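Local coordinates for protein helix-turn-helix transcriptional regulator (Pseudomonas aeruginosa, PDB 5XHX) that probably binds DNA as a LuxR-family, quorum-sensing-type transcription regulator, represented here by its N-terminal ligand-binding domain, at residues P86-V90 with F100-V106. Residues are numbered along the deposited sequence; the frame is centred on the assembly and turned at random.
Sequences PFYQV and FHLADIV
Ile105 drives its delta methyl into the face of Phe87: CD1 sits almost over the ring centre, 3.5 Å from the centroid and 12° off the ring normal, a close CH-pi contact. Along this side chain, CB splits into two branches. CG2 meets Val90 CG2 at 4.0 Å, while CG1, placed between the backbone N and carbonyl carbon (chi1 70°), passes Pro86 CB and, with chi2 extended at 172°, carries CD1 on to the ring. The Phe87 ring is bordered as well as covered. Phe100 O lies in the ring plane at the edge, 3.6 Å from Phe87 CE1. Leu102 CD1 approaches Phe87 CE2 at 3.8 Å, with the Leu102 side chain at about a right angle to that of Phe87. The same Leu102 methyl also touches Pro86 CG, which Val106 CG1 joins at 4.0 Å. At the other end, Val90 CG2 lies over the face of the Phe100 ring, offset toward the rim, 3.6 Å from Phe100 CE1, a second CH-pi contact. The polar link is a single water that donates to both Pro86 O and Ile105 O, bridging the backbones; Pro86 O also accepts the helical bond from Val90 N. Phe87 further reaches Glu128 and Gln130 of strand 127-134, beside strand 98-101 in the sheet. Helix 86-92 thus packs against the end of strand 98-101 and the turn that follows, bordering the antiparallel sheet of the alpha/beta ligand-binding domain, in keeping with LuxR-type regulators.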
ATOM      1  N   PRO A  86     -14.977 -11.120  23.300  1.00 27.60           N
ATOM      2  CA  PRO A  86     -14.504  -9.832  23.848  1.00 29.25           C
ATOM      3  C   PRO A  86     -14.032  -8.857  22.776  1.00 25.11           C
ATOM      4  O   PRO A  86     -14.135  -7.636  22.959  1.00 26.36           O
ATOM      5  CB  PRO A  86     -13.367 -10.242  24.802  1.00 28.33           C
ATOM      6  CG  PRO A  86     -13.019 -11.657  24.464  1.00 31.83           C
ATOM      7  CD  PRO A  86     -14.266 -12.279  23.864  1.00 26.32           C
ATOM      8  N   PHE A  87     -13.579  -9.357  21.629  1.00 22.26           N
ATOM      9  CA  PHE A  87     -13.129  -8.454  20.575  1.00 26.30           C
ATOM     10  C   PHE A  87     -14.296  -7.821  19.825  1.00 31.91           C
ATOM     11  O   PHE A  87     -14.154  -6.706  19.301  1.00 24.30           O
ATOM     12  CB  PHE A  87     -12.195  -9.195  19.621  1.00 27.30           C
ATOM     13  CG  PHE A  87     -10.831  -9.433  20.211  1.00 26.81           C
ATOM     14  CD1 PHE A  87      -9.876  -8.423  20.179  1.00 22.91           C
ATOM     15  CD2 PHE A  87     -10.518 -10.634  20.843  1.00 27.57           C
ATOM     16  CE1 PHE A  87      -8.610  -8.622  20.736  1.00 24.84           C
ATOM     17  CE2 PHE A  87      -9.245 -10.831  21.421  1.00 26.81           C
ATOM     18  CZ  PHE A  87      -8.302  -9.822  21.357  1.00 22.98           C
ATOM     19  N   TYR A  88     -15.454  -8.488  19.772  1.00 25.38           N
ATOM     20  CA  TYR A  88     -16.637  -7.807  19.248  1.00 26.98           C
ATOM     21  C   TYR A  88     -17.086  -6.708  20.199  1.00 25.60           C
ATOM     22  O   TYR A  88     -17.400  -5.595  19.775  1.00 26.73           O
ATOM     23  CB  TYR A  88     -17.787  -8.781  19.010  1.00 25.63           C
ATOM     24  CG  TYR A  88     -19.116  -8.046  18.916  1.00 25.67           C
ATOM     25  CD1 TYR A  88     -19.435  -7.300  17.779  1.00 25.38           C
ATOM     26  CD2 TYR A  88     -20.016  -8.051  19.968  1.00 25.55           C
ATOM     27  CE1 TYR A  88     -20.636  -6.616  17.677  1.00 31.16           C
ATOM     28  CE2 TYR A  88     -21.246  -7.355  19.878  1.00 30.68           C
ATOM     29  CZ  TYR A  88     -21.535  -6.641  18.723  1.00 27.45           C
ATOM     30  OH  TYR A  88     -22.708  -5.943  18.585  1.00 31.23           O
ATOM     31  N   GLN A  89     -17.121  -7.005  21.496  1.00 23.92           N
ATOM     32  CA  GLN A  89     -17.613  -6.028  22.458  1.00 30.67           C
ATOM     33  C   GLN A  89     -16.731  -4.776  22.488  1.00 32.19           C
ATOM     34  O   GLN A  89     -17.239  -3.654  22.601  1.00 27.34           O
ATOM     35  CB  GLN A  89     -17.710  -6.670  23.847  1.00 29.52           C
ATOM     36  CG  GLN A  89     -18.828  -7.742  23.974  1.00 31.59           C
ATOM     37  CD  GLN A  89     -20.269  -7.187  23.817  1.00 38.39           C
ATOM     38  OE1 GLN A  89     -20.512  -5.980  23.946  1.00 42.97           O
ATOM     39  NE2 GLN A  89     -21.233  -8.089  23.557  1.00 38.88           N
ATOM     40  N   VAL A  90     -15.409  -4.947  22.381  1.00 25.29           N
ATOM     41  CA  VAL A  90     -14.521  -3.784  22.368  1.00 27.62           C
ATOM     42  C   VAL A  90     -14.745  -2.949  21.103  1.00 28.96           C
ATOM     43  O   VAL A  90     -14.584  -1.718  21.124  1.00 32.22           O
ATOM     44  CB  VAL A  90     -13.051  -4.237  22.540  1.00 28.57           C
ATOM     45  CG1 VAL A  90     -12.419  -4.565  21.193  1.00 26.80           C
ATOM     46  CG2 VAL A  90     -12.218  -3.190  23.295  1.00 30.27           C
ATOM     47  N   PHE A 100      -5.713  -4.178  20.190  1.00 24.86           N
ATOM     48  CA  PHE A 100      -6.222  -4.738  21.429  1.00 24.28           C
ATOM     49  C   PHE A 100      -5.596  -6.102  21.697  1.00 21.92           C
ATOM     50  O   PHE A 100      -5.459  -6.918  20.789  1.00 22.45           O
ATOM     51  CB  PHE A 100      -7.764  -4.817  21.387  1.00 26.38           C
ATOM     52  CG  PHE A 100      -8.432  -3.457  21.337  1.00 26.28           C
ATOM     53  CD1 PHE A 100      -8.577  -2.692  22.490  1.00 26.34           C
ATOM     54  CD2 PHE A 100      -8.874  -2.938  20.140  1.00 26.95           C
ATOM     55  CE1 PHE A 100      -9.177  -1.431  22.439  1.00 30.42           C
ATOM     56  CE2 PHE A 100      -9.475  -1.677  20.081  1.00 30.82           C
ATOM     57  CZ  PHE A 100      -9.634  -0.933  21.225  1.00 30.96           C
ATOM     58  N   HIS A 101      -5.230  -6.328  22.955  1.00 24.14           N
ATOM     59  CA  HIS A 101      -4.659  -7.579  23.440  1.00 26.60           C
ATOM     60  C   HIS A 101      -5.664  -8.238  24.381  1.00 25.92           C
ATOM     61  O   HIS A 101      -6.206  -7.579  25.274  1.00 25.37           O
ATOM     62  CB  HIS A 101      -3.328  -7.317  24.163  1.00 23.49           C
ATOM     63  CG  HIS A 101      -2.530  -8.555  24.456  1.00 26.49           C
ATOM     64  ND1 HIS A 101      -1.473  -8.561  25.341  1.00 26.91           N
ATOM     65  CD2 HIS A 101      -2.628  -9.821  23.979  1.00 26.42           C
ATOM     66  CE1 HIS A 101      -0.959  -9.776  25.403  1.00 32.49           C
ATOM     67  NE2 HIS A 101      -1.640 -10.559  24.586  1.00 29.69           N
ATOM     68  N   LEU A 102      -5.899  -9.535  24.174  1.00 27.15           N
ATOM     69  CA  LEU A 102      -6.943 -10.289  24.872  1.00 26.36           C
ATOM     70  C   LEU A 102      -7.046  -9.972  26.368  1.00 26.39           C
ATOM     71  O   LEU A 102      -8.114  -9.586  26.862  1.00 27.85           O
ATOM     72  CB  LEU A 102      -6.698 -11.790  24.669  1.00 22.07           C
ATOM     73  CG  LEU A 102      -7.702 -12.688  25.405  1.00 29.88           C
ATOM     74  CD1 LEU A 102      -9.118 -12.507  24.801  1.00 27.07           C
ATOM     75  CD2 LEU A 102      -7.265 -14.139  25.350  1.00 31.38           C
ATOM     76  N   ALA A 103      -5.936 -10.118  27.098  1.00 28.64           N
ATOM     77  CA  ALA A 103      -5.957  -9.955  28.552  1.00 30.68           C
ATOM     78  C   ALA A 103      -6.471  -8.589  28.995  1.00 31.37           C
ATOM     79  O   ALA A 103      -7.047  -8.471  30.082  1.00 30.63           O
ATOM     80  CB  ALA A 103      -4.561 -10.186  29.130  1.00 37.00           C
ATOM     81  N   ASP A 104      -6.299  -7.551  28.173  1.00 27.73           N
ATOM     82  CA  ASP A 104      -6.738  -6.210  28.553  1.00 28.28           C
ATOM     83  C   ASP A 104      -8.249  -5.978  28.404  1.00 29.64           C
ATOM     84  O   ASP A 104      -8.751  -4.970  28.916  1.00 28.38           O
ATOM     85  CB  ASP A 104      -5.993  -5.152  27.714  1.00 30.29           C
ATOM     86  CG  ASP A 104      -4.484  -5.112  28.004  1.00 31.71           C
ATOM     87  OD1 ASP A 104      -4.071  -5.439  29.133  1.00 26.54           O
ATOM     88  OD2 ASP A 104      -3.713  -4.739  27.093  1.00 35.76           O
ATOM     89  N   ILE A 105      -8.989  -6.862  27.727  1.00 30.68           N
ATOM     90  CA  ILE A 105     -10.359  -6.564  27.316  1.00 26.45           C
ATOM     91  C   ILE A 105     -11.378  -7.598  27.770  1.00 33.23           C
ATOM     92  O   ILE A 105     -12.564  -7.454  27.462  1.00 35.35           O
ATOM     93  CB  ILE A 105     -10.461  -6.386  25.787  1.00 25.71           C
ATOM     94  CG1 ILE A 105     -10.247  -7.740  25.090  1.00 26.93           C
ATOM     95  CG2 ILE A 105      -9.478  -5.308  25.300  1.00 29.31           C
ATOM     96  CD1 ILE A 105     -10.529  -7.710  23.592  1.00 29.13           C
ATOM     97  N   VAL A 106     -10.973  -8.645  28.450  1.00 32.78           N
ATOM     98  CA  VAL A 106     -11.930  -9.665  28.864  1.00 38.74           C
ATOM     99  C   VAL A 106     -12.710  -9.209  30.093  1.00 44.94           C
ATOM    100  O   VAL A 106     -12.249  -8.389  30.902  1.00 41.57           O
ATOM    101  CB  VAL A 106     -11.213 -11.005  29.124  1.00 40.59           C
ATOM    102  CG1 VAL A 106     -10.801 -11.641  27.821  1.00 37.55           C
ATOM    103  CG2 VAL A 106     -10.002 -10.811  30.028  1.00 43.05           C
TER
HETATM  104  O   HOH W   1     -14.413  -6.424  25.596  1.00 32.78           O